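Local coordinates for protein cysteine protease (Listeria monocytogenes, PDB 5HU4) that cleaves the C-terminal sorting signal of surface proteins and, through a thioester intermediate, transfers them covalently to the bacterial cell wall, at residues Val84-Thr89 with Val122-Leu127. Numbering follows the deposited sequence.
Sequences VTETKT and VAVGEL
Thr-85 and Glu-86 both turn their backbone N-H toward Val-124 O, a classic beta bulge in the antiparallel pairing of strands 78-91 and 119-132 within the sortase beta-barrel. The bond from Thr-85 N is the shorter of the two, 2.8 Å to Val-124 O, and lies in the carbonyl plane. That from Glu-86 N is 3.3 Å to Val-124 O, its donor tilted out of the plane. Past the bulge the pairing is regular: Val-124 N donates to Glu-86 O, and Lys-88 and Val-122 exchange two backbone bonds. Before it, Val-84 meets Gly-125 as a non-hydrogen-bonded pair, CA to CA 3.8 Å.

Aliphatic contacts follow on the face carrying Glu-86, Lys-88, Val-122 and Val-124. The stem of Glu-86 runs alongside Val-124, CG to CB 3.6 Å, and Lys-88 lies likewise beside Val-122, whose side chain is about 10 Å from that of the active-site Cys-111. Beside the bulge, the side chains of Thr-85 and Glu-126 cross at roughly a right angle, Thr-85 CG2 3.7 Å from Glu-126 CG.

The charged ends of Glu-86 and Lys-88 pair within strand 78-91. Extended beyond CG (chi2 -174°), Lys-88 brings NZ over the carboxylate plane of Glu-86, forming a salt bridge of 2.8 Å from NZ to OE2.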
loop_
_atom_site.group_PDB
_atom_site.type_symbol
_atom_site.label_atom_id
_atom_site.label_comp_id
_atom_site.label_asym_id
_atom_site.label_seq_id
_atom_site.Cartn_x
_atom_site.Cartn_y
_atom_site.Cartn_z
ATOM N N VAL A 84 -1.761 -8.914 -6.388
ATOM C CA VAL A 84 -1.580 -7.945 -7.465
ATOM C C VAL A 84 -2.168 -8.452 -8.778
ATOM O O VAL A 84 -1.811 -9.529 -9.250
ATOM C CB VAL A 84 -0.089 -7.613 -7.677
ATOM C CG1 VAL A 84 0.088 -6.694 -8.876
ATOM C CG2 VAL A 84 0.500 -6.987 -6.421
ATOM N N THR A 85 -3.076 -7.674 -9.358
ATOM C CA THR A 85 -3.729 -8.069 -10.600
ATOM C C THR A 85 -3.454 -7.084 -11.732
ATOM O O THR A 85 -3.589 -7.427 -12.906
ATOM C CB THR A 85 -5.252 -8.204 -10.415
ATOM O OG1 THR A 85 -5.791 -6.971 -9.924
ATOM C CG2 THR A 85 -5.571 -9.321 -9.435
ATOM N N GLU A 86 -3.066 -5.861 -11.384
ATOM C CA GLU A 86 -2.738 -4.870 -12.401
ATOM C C GLU A 86 -1.675 -3.884 -11.917
ATOM O O GLU A 86 -1.677 -3.450 -10.765
ATOM C CB GLU A 86 -4.009 -4.132 -12.853
ATOM C CG GLU A 86 -4.228 -2.752 -12.253
ATOM C CD GLU A 86 -5.524 -2.111 -12.722
ATOM O OE1 GLU A 86 -6.602 -2.520 -12.240
ATOM O OE2 GLU A 86 -5.463 -1.200 -13.577
ATOM N N THR A 87 -0.736 -3.579 -12.807
ATOM C CA THR A 87 0.289 -2.575 -12.558
ATOM C C THR A 87 0.290 -1.593 -13.722
ATOM O O THR A 87 0.265 -2.003 -14.882
ATOM C CB THR A 87 1.691 -3.197 -12.406
ATOM O OG1 THR A 87 2.028 -3.915 -13.599
ATOM C CG2 THR A 87 1.731 -4.148 -11.219
ATOM N N LYS A 88 0.315 -0.300 -13.419
ATOM C CA LYS A 88 0.187 0.705 -14.465
ATOM C C LYS A 88 0.823 2.037 -14.091
ATOM O O LYS A 88 1.057 2.324 -12.917
ATOM C CB LYS A 88 -1.290 0.921 -14.802
ATOM C CG LYS A 88 -2.122 1.426 -13.632
ATOM C CD LYS A 88 -3.600 1.488 -13.984
ATOM C CE LYS A 88 -4.448 1.762 -12.751
ATOM N NZ LYS A 88 -5.898 1.557 -13.016
ATOM N N THR A 89 1.106 2.843 -15.108
ATOM C CA THR A 89 1.583 4.204 -14.912
ATOM C C THR A 89 0.528 5.186 -15.409
ATOM O O THR A 89 0.081 5.100 -16.551
ATOM C CB THR A 89 2.911 4.458 -15.646
ATOM O OG1 THR A 89 3.887 3.500 -15.216
ATOM C CG2 THR A 89 3.421 5.862 -15.357
ATOM N N VAL A 122 0.967 2.758 -10.349
ATOM C CA VAL A 122 -0.138 2.207 -9.577
ATOM C C VAL A 122 -0.134 0.682 -9.595
ATOM O O VAL A 122 0.024 0.063 -10.647
ATOM C CB VAL A 122 -1.495 2.709 -10.105
ATOM C CG1 VAL A 122 -2.627 2.214 -9.220
ATOM C CG2 VAL A 122 -1.506 4.226 -10.176
ATOM N N ALA A 123 -0.303 0.087 -8.419
ATOM C CA ALA A 123 -0.429 -1.359 -8.298
ATOM C C ALA A 123 -1.737 -1.712 -7.596
ATOM O O ALA A 123 -1.968 -1.309 -6.453
ATOM C CB ALA A 123 0.756 -1.939 -7.544
ATOM N N VAL A 124 -2.591 -2.462 -8.286
ATOM C CA VAL A 124 -3.879 -2.867 -7.735
ATOM C C VAL A 124 -3.881 -4.354 -7.397
ATOM O O VAL A 124 -3.438 -5.184 -8.195
ATOM C CB VAL A 124 -5.033 -2.561 -8.715
ATOM C CG1 VAL A 124 -6.330 -3.214 -8.252
ATOM C CG2 VAL A 124 -5.210 -1.058 -8.875
ATOM N N GLY A 125 -4.372 -4.685 -6.206
ATOM C CA GLY A 125 -4.470 -6.070 -5.785
ATOM C C GLY A 125 -5.850 -6.412 -5.261
ATOM O O GLY A 125 -6.403 -5.689 -4.433
ATOM N N GLU A 126 -6.410 -7.516 -5.746
ATOM C CA GLU A 126 -7.718 -7.976 -5.293
ATOM C C GLU A 126 -7.599 -8.798 -4.013
ATOM O O GLU A 126 -6.661 -9.583 -3.858
ATOM C CB GLU A 126 -8.403 -8.802 -6.384
ATOM C CG GLU A 126 -8.624 -8.057 -7.691
ATOM C CD GLU A 126 -9.654 -6.955 -7.567
ATOM O OE1 GLU A 126 -10.580 -7.094 -6.740
ATOM O OE2 GLU A 126 -9.541 -5.949 -8.299
ATOM N N LEU A 127 -8.549 -8.615 -3.101
ATOM C CA LEU A 127 -8.558 -9.364 -1.849
ATOM C C LEU A 127 -8.776 -10.845 -2.123
ATOM O O LEU A 127 -9.683 -11.220 -2.869
ATOM C CB LEU A 127 -9.636 -8.832 -0.905
ATOM C CG LEU A 127 -9.689 -9.444 0.497
ATOM C CD1 LEU A 127 -8.455 -9.064 1.307
ATOM C CD2 LEU A 127 -10.961 -9.024 1.223
HETATM O O HOH W 1 -7.719 -6.048 -11.078
#